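Local atomic coordinates of coiled-coil quantitatively-enriched protein 1 (Schizosaccharomyces pombe, PDB entry 7CUJ), a protein that links telomeres to the meiotic centrosome, is essential for normal telomere clusters in meiotic prophase, and is required for telomere length regulation and chromosome segregation. Residues Glu51-Phe56 / Asn235-Val240; Gln137-Gln142 / Ile162-Ser167. All coordinates share one frame; numbering follows the deposited sequence.

Interaction 1: residues Glu51-Phe56 / Asn235-Val240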
ATOM      1  N   GLU A  51      -8.736   1.053  11.555  1.00 35.27           N
ATOM      2  CA  GLU A  51      -9.411   2.291  11.199  1.00 35.76           C
ATOM      3  C   GLU A  51      -9.526   2.398   9.680  1.00 33.35           C
ATOM      4  O   GLU A  51     -10.562   2.813   9.163  1.00 33.14           O
ATOM      5  CB  GLU A  51      -8.643   3.480  11.785  1.00 39.11           C
ATOM      6  CG  GLU A  51      -9.246   4.838  11.462  1.00 42.45           C
ATOM      7  CD  GLU A  51      -8.774   5.977  12.351  1.00 48.10           C
ATOM      8  OE1 GLU A  51      -9.582   6.896  12.598  1.00 54.07           O
ATOM      9  OE2 GLU A  51      -7.599   5.948  12.797  1.00 51.30           O
ATOM     10  N   LYS A  52      -8.450   2.010   8.980  1.00 30.78           N
ATOM     11  CA  LYS A  52      -8.378   2.086   7.530  1.00 27.51           C
ATOM     12  C   LYS A  52      -9.246   1.005   6.889  1.00 23.75           C
ATOM     13  O   LYS A  52      -9.781   1.210   5.803  1.00 21.59           O
ATOM     14  CB  LYS A  52      -6.921   2.012   7.063  1.00 26.97           C
ATOM     15  CG  LYS A  52      -6.211   3.357   7.018  1.00 28.75           C
ATOM     16  CD  LYS A  52      -4.722   3.276   7.250  1.00 28.93           C
ATOM     17  CE  LYS A  52      -4.066   4.641   7.231  1.00 30.80           C
ATOM     18  NZ  LYS A  52      -2.608   4.548   7.475  1.00 30.82           N
ATOM     19  N   ILE A  53      -9.378  -0.140   7.567  1.00 23.09           N
ATOM     20  CA  ILE A  53     -10.211  -1.219   7.066  1.00 22.44           C
ATOM     21  C   ILE A  53     -11.681  -0.810   7.147  1.00 23.27           C
ATOM     22  O   ILE A  53     -12.476  -1.216   6.303  1.00 23.27           O
ATOM     23  CB  ILE A  53      -9.915  -2.554   7.785  1.00 22.60           C
ATOM     24  CG1 ILE A  53      -8.551  -3.127   7.385  1.00 21.81           C
ATOM     25  CG2 ILE A  53     -11.033  -3.566   7.563  1.00 21.61           C
ATOM     26  CD1 ILE A  53      -8.437  -3.514   5.926  1.00 19.66           C
ATOM     27  N   ARG A  54     -12.032   0.011   8.145  1.00 25.08           N
ATOM     28  CA  ARG A  54     -13.395   0.506   8.271  1.00 25.83           C
ATOM     29  C   ARG A  54     -13.738   1.401   7.080  1.00 23.53           C
ATOM     30  O   ARG A  54     -14.876   1.401   6.624  1.00 24.21           O
ATOM     31  CB  ARG A  54     -13.636   1.182   9.625  1.00 29.31           C
ATOM     32  CG  ARG A  54     -13.835   0.197  10.768  1.00 32.05           C
ATOM     33  CD  ARG A  54     -14.424   0.801  12.031  1.00 35.54           C
ATOM     34  NE  ARG A  54     -13.671   1.949  12.519  1.00 38.21           N
ATOM     35  CZ  ARG A  54     -12.570   1.881  13.263  1.00 39.42           C
ATOM     36  NH1 ARG A  54     -12.073   0.708  13.619  1.00 39.16           N
ATOM     37  NH2 ARG A  54     -11.967   2.992  13.649  1.00 40.61           N
ATOM     38  N   LEU A  55     -12.743   2.137   6.574  1.00 21.89           N
ATOM     39  CA  LEU A  55     -12.937   2.981   5.405  1.00 20.29           C
ATOM     40  C   LEU A  55     -13.116   2.115   4.158  1.00 18.65           C
ATOM     41  O   LEU A  55     -13.910   2.451   3.280  1.00 18.01           O
ATOM     42  CB  LEU A  55     -11.758   3.950   5.263  1.00 20.22           C
ATOM     43  CG  LEU A  55     -11.804   4.875   4.047  1.00 20.06           C
ATOM     44  CD1 LEU A  55     -12.978   5.847   4.122  1.00 20.50           C
ATOM     45  CD2 LEU A  55     -10.485   5.621   3.876  1.00 20.35           C
ATOM     46  N   PHE A  56     -12.375   0.998   4.097  1.00 17.24           N
ATOM     47  CA  PHE A  56     -12.519   0.031   3.021  1.00 16.14           C
ATOM     48  C   PHE A  56     -13.946  -0.509   3.004  1.00 16.18           C
ATOM     49  O   PHE A  56     -14.582  -0.565   1.954  1.00 16.13           O
ATOM     50  CB  PHE A  56     -11.534  -1.135   3.167  1.00 15.44           C
ATOM     51  CG  PHE A  56     -11.821  -2.275   2.223  1.00 14.62           C
ATOM     52  CD1 PHE A  56     -11.460  -2.195   0.884  1.00 13.99           C
ATOM     53  CD2 PHE A  56     -12.494  -3.410   2.656  1.00 14.71           C
ATOM     54  CE1 PHE A  56     -11.747  -3.231   0.008  1.00 13.73           C
ATOM     55  CE2 PHE A  56     -12.782  -4.443   1.778  1.00 14.29           C
ATOM     56  CZ  PHE A  56     -12.409  -4.353   0.455  1.00 14.10           C
ATOM     57  N   ASN A 235     -13.026 -11.989   7.700  1.00 32.85           N
ATOM     58  CA  ASN A 235     -13.615 -12.887   6.716  1.00 33.12           C
ATOM     59  C   ASN A 235     -14.329 -12.119   5.604  1.00 29.79           C
ATOM     60  O   ASN A 235     -14.160 -12.453   4.433  1.00 29.28           O
ATOM     61  CB  ASN A 235     -14.493 -13.958   7.366  1.00 36.07           C
ATOM     62  CG  ASN A 235     -13.683 -15.050   8.034  1.00 39.73           C
ATOM     63  OD1 ASN A 235     -12.677 -15.503   7.492  1.00 40.62           O
ATOM     64  ND2 ASN A 235     -14.118 -15.484   9.207  1.00 42.71           N
ATOM     65  N   ILE A 236     -15.120 -11.097   5.970  1.00 28.41           N
ATOM     66  CA  ILE A 236     -15.881 -10.335   4.988  1.00 26.78           C
ATOM     67  C   ILE A 236     -14.941  -9.533   4.085  1.00 24.56           C
ATOM     68  O   ILE A 236     -15.256  -9.320   2.914  1.00 23.09           O
ATOM     69  CB  ILE A 236     -16.988  -9.459   5.623  1.00 27.37           C
ATOM     70  CG1 ILE A 236     -16.427  -8.316   6.475  1.00 27.88           C
ATOM     71  CG2 ILE A 236     -17.990 -10.311   6.392  1.00 27.82           C
ATOM     72  CD1 ILE A 236     -17.465  -7.312   6.931  1.00 28.11           C
ATOM     73  N   VAL A 237     -13.795  -9.103   4.631  1.00 23.46           N
ATOM     74  CA  VAL A 237     -12.797  -8.384   3.851  1.00 21.87           C
ATOM     75  C   VAL A 237     -12.101  -9.367   2.912  1.00 21.91           C
ATOM     76  O   VAL A 237     -11.943  -9.087   1.724  1.00 20.51           O
ATOM     77  CB  VAL A 237     -11.782  -7.640   4.741  1.00 21.66           C
ATOM     78  CG1 VAL A 237     -10.602  -7.113   3.936  1.00 20.86           C
ATOM     79  CG2 VAL A 237     -12.437  -6.511   5.521  1.00 20.97           C
ATOM     80  N   GLY A 238     -11.696 -10.517   3.466  1.00 23.06           N
ATOM     81  CA  GLY A 238     -10.985 -11.546   2.726  1.00 23.36           C
ATOM     82  C   GLY A 238     -11.774 -12.024   1.510  1.00 23.31           C
ATOM     83  O   GLY A 238     -11.230 -12.107   0.410  1.00 22.35           O
ATOM     84  N   VAL A 239     -13.065 -12.314   1.727  1.00 23.92           N
ATOM     85  CA  VAL A 239     -13.938 -12.851   0.695  1.00 25.47           C
ATOM     86  C   VAL A 239     -14.083 -11.812  -0.415  1.00 23.64           C
ATOM     87  O   VAL A 239     -13.924 -12.127  -1.593  1.00 25.62           O
ATOM     88  CB  VAL A 239     -15.302 -13.288   1.273  1.00 26.45           C
ATOM     89  CG1 VAL A 239     -16.345 -13.540   0.194  1.00 27.10           C
ATOM     90  CG2 VAL A 239     -15.176 -14.506   2.175  1.00 29.86           C
ATOM     91  N   VAL A 240     -14.377 -10.571  -0.017  1.00 21.94           N
ATOM     92  CA  VAL A 240     -14.547  -9.476  -0.956  1.00 21.63           C
ATOM     93  C   VAL A 240     -13.247  -9.270  -1.730  1.00 21.05           C
ATOM     94  O   VAL A 240     -13.278  -9.135  -2.951  1.00 22.52           O
ATOM     95  CB  VAL A 240     -15.036  -8.196  -0.245  1.00 21.41           C
ATOM     96  CG1 VAL A 240     -14.659  -6.927  -0.989  1.00 21.04           C
ATOM     97  CG2 VAL A 240     -16.537  -8.240  -0.003  1.00 21.76           C
TER
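Ile53 and Val237 mark the closest backbone approach of helix 51-56 to helix 235-240, with their CA atoms 8.3 Å apart and the two axes passing at 11.5 Å with an angle of 54° between their directions. That spacing is wide, so the helices meet through the outer methyls and a ring rather than backbone on backbone. On the first helix Ile53 and Phe56, one turn apart, face across; on the second the matching pair is Val237 and Val240. Val237 serves both partners by dividing its branches: its CG2 meets CG2 of Ile53 at 3.8 Å, while its CG1 lies 4.1 Å from CE2 of Phe56, approaching that ring obliquely. Phe56 is extended toward the second helix, its CG opposite the backbone N (chi1 169°), which carries the far end of the ring across the gap. There CZ comes to 3.7 Å from CG1 of Val240, a methyl sitting at the ring edge, near its plane. The two side chains run past each other in opposite directions. All four residues are buried, and the contact is wholly apolar. Helix 34-41 fills in beside it, Cys36 and Phe40 touching Ile53 and Cys41 touching Val237, while Phe33 meets Phe56 edge-to-face. On another side of helix 51-56, Lys52 packs on Phe35 of the second subunit. This is the interior of a helical bundle, in which early helices 20-32, 34-41 and 47-65 pack with the late helices 217-223 and 232-243.

Interaction 2: residues Gln137-Gln142 / Ile162-Ser167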
ATOM      1  N   GLN A 137     -37.673  10.573  -5.907  1.00 64.03           N
ATOM      2  CA  GLN A 137     -38.035  11.450  -7.008  1.00 70.71           C
ATOM      3  C   GLN A 137     -38.143  10.650  -8.304  1.00 70.80           C
ATOM      4  O   GLN A 137     -38.950  10.979  -9.171  1.00 74.62           O
ATOM      5  CB  GLN A 137     -37.041  12.608  -7.137  1.00 74.12           C
ATOM      6  CG  GLN A 137     -37.132  13.630  -6.010  1.00 81.38           C
ATOM      7  CD  GLN A 137     -38.488  14.288  -5.888  1.00 89.41           C
ATOM      8  OE1 GLN A 137     -39.175  14.539  -6.877  1.00 96.46           O
ATOM      9  NE2 GLN A 137     -38.881  14.583  -4.660  1.00 94.68           N
ATOM     10  N   TRP A 138     -37.330   9.595  -8.420  1.00 66.85           N
ATOM     11  CA  TRP A 138     -37.287   8.811  -9.642  1.00 69.68           C
ATOM     12  C   TRP A 138     -38.489   7.871  -9.742  1.00 71.11           C
ATOM     13  O   TRP A 138     -38.951   7.584 -10.845  1.00 73.72           O
ATOM     14  CB  TRP A 138     -35.958   8.062  -9.773  1.00 68.69           C
ATOM     15  CG  TRP A 138     -35.898   7.218 -11.009  1.00 71.78           C
ATOM     16  CD1 TRP A 138     -35.930   7.653 -12.302  1.00 76.72           C
ATOM     17  CD2 TRP A 138     -35.828   5.784 -11.068  1.00 67.05           C
ATOM     18  NE1 TRP A 138     -35.872   6.591 -13.162  1.00 76.79           N
ATOM     19  CE2 TRP A 138     -35.808   5.432 -12.436  1.00 70.50           C
ATOM     20  CE3 TRP A 138     -35.776   4.768 -10.107  1.00 59.03           C
ATOM     21  CZ2 TRP A 138     -35.736   4.106 -12.860  1.00 66.31           C
ATOM     22  CZ3 TRP A 138     -35.704   3.459 -10.527  1.00 58.36           C
ATOM     23  CH2 TRP A 138     -35.683   3.135 -11.885  1.00 61.45           C
ATOM     24  N   LEU A 139     -38.982   7.391  -8.594  1.00 68.57           N
ATOM     25  CA  LEU A 139     -40.136   6.504  -8.575  1.00 69.17           C
ATOM     26  C   LEU A 139     -41.401   7.290  -8.915  1.00 73.83           C
ATOM     27  O   LEU A 139     -42.266   6.785  -9.629  1.00 76.57           O
ATOM     28  CB  LEU A 139     -40.258   5.821  -7.207  1.00 64.36           C
ATOM     29  CG  LEU A 139     -39.233   4.726  -6.908  1.00 60.81           C
ATOM     30  CD1 LEU A 139     -39.400   4.209  -5.488  1.00 58.05           C
ATOM     31  CD2 LEU A 139     -39.336   3.581  -7.907  1.00 59.30           C
ATOM     32  N   LYS A 140     -41.495   8.523  -8.399  1.00 75.81           N
ATOM     33  CA  LYS A 140     -42.585   9.433  -8.714  1.00 78.63           C
ATOM     34  C   LYS A 140     -42.629   9.660 -10.223  1.00 81.76           C
ATOM     35  O   LYS A 140     -43.699   9.643 -10.825  1.00 86.31           O
ATOM     36  CB  LYS A 140     -42.397  10.772  -7.993  1.00 77.77           C
ATOM     37  CG  LYS A 140     -42.662  10.766  -6.493  1.00 76.00           C
ATOM     38  CD  LYS A 140     -42.303  12.084  -5.837  1.00 79.19           C
ATOM     39  CE  LYS A 140     -42.507  12.081  -4.337  1.00 79.71           C
ATOM     40  NZ  LYS A 140     -42.195  13.395  -3.728  1.00 85.57           N
ATOM     41  N   SER A 141     -41.440   9.850 -10.808  1.00 82.99           N
ATOM     42  CA  SER A 141     -41.239  10.101 -12.228  1.00 84.44           C
ATOM     43  C   SER A 141     -41.854   8.997 -13.088  1.00 83.22           C
ATOM     44  O   SER A 141     -42.224   9.247 -14.232  1.00 85.04           O
ATOM     45  CB  SER A 141     -39.768  10.279 -12.521  1.00 84.26           C
ATOM     46  OG  SER A 141     -39.417   9.720 -13.779  1.00 86.06           O
ATOM     47  N   GLN A 142     -41.942   7.779 -12.535  1.00 82.21           N
ATOM     48  CA  GLN A 142     -42.435   6.622 -13.268  1.00 83.71           C
ATOM     49  C   GLN A 142     -43.857   6.276 -12.825  1.00 83.39           C
ATOM     50  O   GLN A 142     -44.324   5.162 -13.062  1.00 82.10           O
ATOM     51  CB  GLN A 142     -41.510   5.412 -13.080  1.00 82.40           C
ATOM     52  CG  GLN A 142     -40.041   5.666 -13.399  1.00 83.14           C
ATOM     53  CD  GLN A 142     -39.739   5.748 -14.876  1.00 87.26           C
ATOM     54  OE1 GLN A 142     -39.413   4.753 -15.520  1.00 88.10           O
ATOM     55  NE2 GLN A 142     -39.840   6.948 -15.426  1.00 89.64           N
ATOM     56  N   ILE A 162     -45.248   3.251  -1.384  1.00 57.37           N
ATOM     57  CA  ILE A 162     -43.964   2.936  -0.763  1.00 55.24           C
ATOM     58  C   ILE A 162     -43.403   4.161  -0.033  1.00 55.56           C
ATOM     59  O   ILE A 162     -43.254   5.228  -0.624  1.00 54.83           O
ATOM     60  CB  ILE A 162     -42.961   2.338  -1.782  1.00 53.16           C
ATOM     61  CG1 ILE A 162     -41.604   2.024  -1.144  1.00 51.07           C
ATOM     62  CG2 ILE A 162     -42.813   3.213  -3.019  1.00 53.52           C
ATOM     63  CD1 ILE A 162     -40.770   1.015  -1.909  1.00 47.92           C
ATOM     64  N   TRP A 163     -43.101   3.990   1.264  1.00 56.14           N
ATOM     65  CA  TRP A 163     -42.298   4.931   2.033  1.00 56.32           C
ATOM     66  C   TRP A 163     -40.817   4.686   1.743  1.00 53.64           C
ATOM     67  O   TRP A 163     -40.384   3.534   1.692  1.00 52.23           O
ATOM     68  CB  TRP A 163     -42.565   4.777   3.538  1.00 59.56           C
ATOM     69  CG  TRP A 163     -43.866   5.322   4.049  1.00 66.23           C
ATOM     70  CD1 TRP A 163     -44.931   4.594   4.497  1.00 67.86           C
ATOM     71  CD2 TRP A 163     -44.231   6.707   4.217  1.00 70.34           C
ATOM     72  NE1 TRP A 163     -45.936   5.423   4.914  1.00 71.98           N
ATOM     73  CE2 TRP A 163     -45.539   6.724   4.754  1.00 73.34           C
ATOM     74  CE3 TRP A 163     -43.596   7.928   3.957  1.00 71.79           C
ATOM     75  CZ2 TRP A 163     -46.215   7.911   5.033  1.00 76.61           C
ATOM     76  CZ3 TRP A 163     -44.266   9.100   4.234  1.00 75.72           C
ATOM     77  CH2 TRP A 163     -45.558   9.092   4.765  1.00 78.75           C
ATOM     78  N   ILE A 164     -40.049   5.771   1.564  1.00 51.90           N
ATOM     79  CA  ILE A 164     -38.595   5.705   1.466  1.00 49.21           C
ATOM     80  C   ILE A 164     -38.002   6.300   2.740  1.00 49.72           C
ATOM     81  O   ILE A 164     -38.114   7.503   2.973  1.00 50.56           O
ATOM     82  CB  ILE A 164     -38.066   6.437   0.213  1.00 48.57           C
ATOM     83  CG1 ILE A 164     -38.722   5.952  -1.084  1.00 46.81           C
ATOM     84  CG2 ILE A 164     -36.544   6.373   0.140  1.00 46.87           C
ATOM     85  CD1 ILE A 164     -38.557   4.474  -1.360  1.00 44.97           C
ATOM     86  N   CYS A 165     -37.345   5.452   3.542  1.00 48.73           N
ATOM     87  CA  CYS A 165     -36.865   5.852   4.854  1.00 51.98           C
ATOM     88  C   CYS A 165     -35.338   5.821   4.906  1.00 51.19           C
ATOM     89  O   CYS A 165     -34.710   4.834   4.526  1.00 49.87           O
ATOM     90  CB  CYS A 165     -37.435   4.949   5.941  1.00 53.76           C
ATOM     91  SG  CYS A 165     -37.185   5.592   7.616  1.00 57.19           S
ATOM     92  N   VAL A 166     -34.755   6.923   5.387  1.00 52.43           N
ATOM     93  CA  VAL A 166     -33.334   7.004   5.678  1.00 51.57           C
ATOM     94  C   VAL A 166     -33.090   6.272   6.994  1.00 53.76           C
ATOM     95  O   VAL A 166     -33.790   6.514   7.973  1.00 55.44           O
ATOM     96  CB  VAL A 166     -32.865   8.472   5.725  1.00 53.38           C
ATOM     97  CG1 VAL A 166     -31.523   8.633   6.420  1.00 54.02           C
ATOM     98  CG2 VAL A 166     -32.825   9.093   4.338  1.00 51.35           C
ATOM     99  N   SER A 167     -32.090   5.379   7.001  1.00 53.61           N
ATOM    100  CA  SER A 167     -31.861   4.455   8.103  1.00 56.85           C
ATOM    101  C   SER A 167     -31.575   5.199   9.408  1.00 62.56           C
ATOM    102  O   SER A 167     -31.773   4.648  10.488  1.00 65.05           O
ATOM    103  CB  SER A 167     -30.777   3.457   7.771  1.00 54.44           C
ATOM    104  OG  SER A 167     -29.503   4.082   7.720  1.00 54.00           O
TER
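Leu139 seats a helix of a parallel alpha/beta domain on its sheet, meeting Ile162 and Ile164 of the strand beneath. Helix 129-141 belongs to the beta-alpha-beta crossover from strand 121-126 to strand 146-148, and strand 162-166 lies between those two, so the crossover helix rests on a strand it does not directly connect to. From the helix segment a single methyl, CD1 of Leu139, makes the contact. Extended away from CA (chi2 176°), that carbon reaches 4.3 Å from CG2 of Ile162 and 4.2 Å from CD1 of Ile164, bridging two isoleucines that stand two residues apart on the same face of the strand. The end of the Ile164 side chain is bent (chi2 -58°), which swings its CD1 toward the leucine methyl. Both approaches are loose van der Waals contacts, and the nearest CA atoms, those of Leu139 and Ile162, are 9.4 Å apart. Next along the chain, NE2 of Gln142 donates to OG of Ser141 over 3.3 Å, the hydroxyl oxygen tilted 22° out of the amide plane. CG of the same glutamine lies 4.2 Å above one face of the Trp138 ring, toward its rim. Around this contact, Ala132 and Thr136, on earlier turns of the helix, also touch Ile164, and Phe111 of helix 102-112 reaches Ile162. On the strand's other face Trp163 stacks on Phe123, while backbone bonds tie strand 162-166 to strand 121-126 on one flank and to Glu147 of strand 146-148 on the other.

In the fold
Both interactions are buried and wholly apolar, yet they belong to different parts of the fold, a helical bundle and a helix-covered parallel sheet, both within this one fragment of the longer protein. Interaction 1 is helix on helix, joining an early helix to a late one across nearly 180 residues; interaction 2 is helix on strand, between segments only 20 residues apart. Their centres are 30 Å apart, on opposite sides of the centre of the chain, and they share no element. An aromatic ring and branched methyls fill the wide helix pair, whereas in interaction 2 a single leucine methyl meets two isoleucines. Other chains touch residues of 51-56 but neither segment of interaction 2.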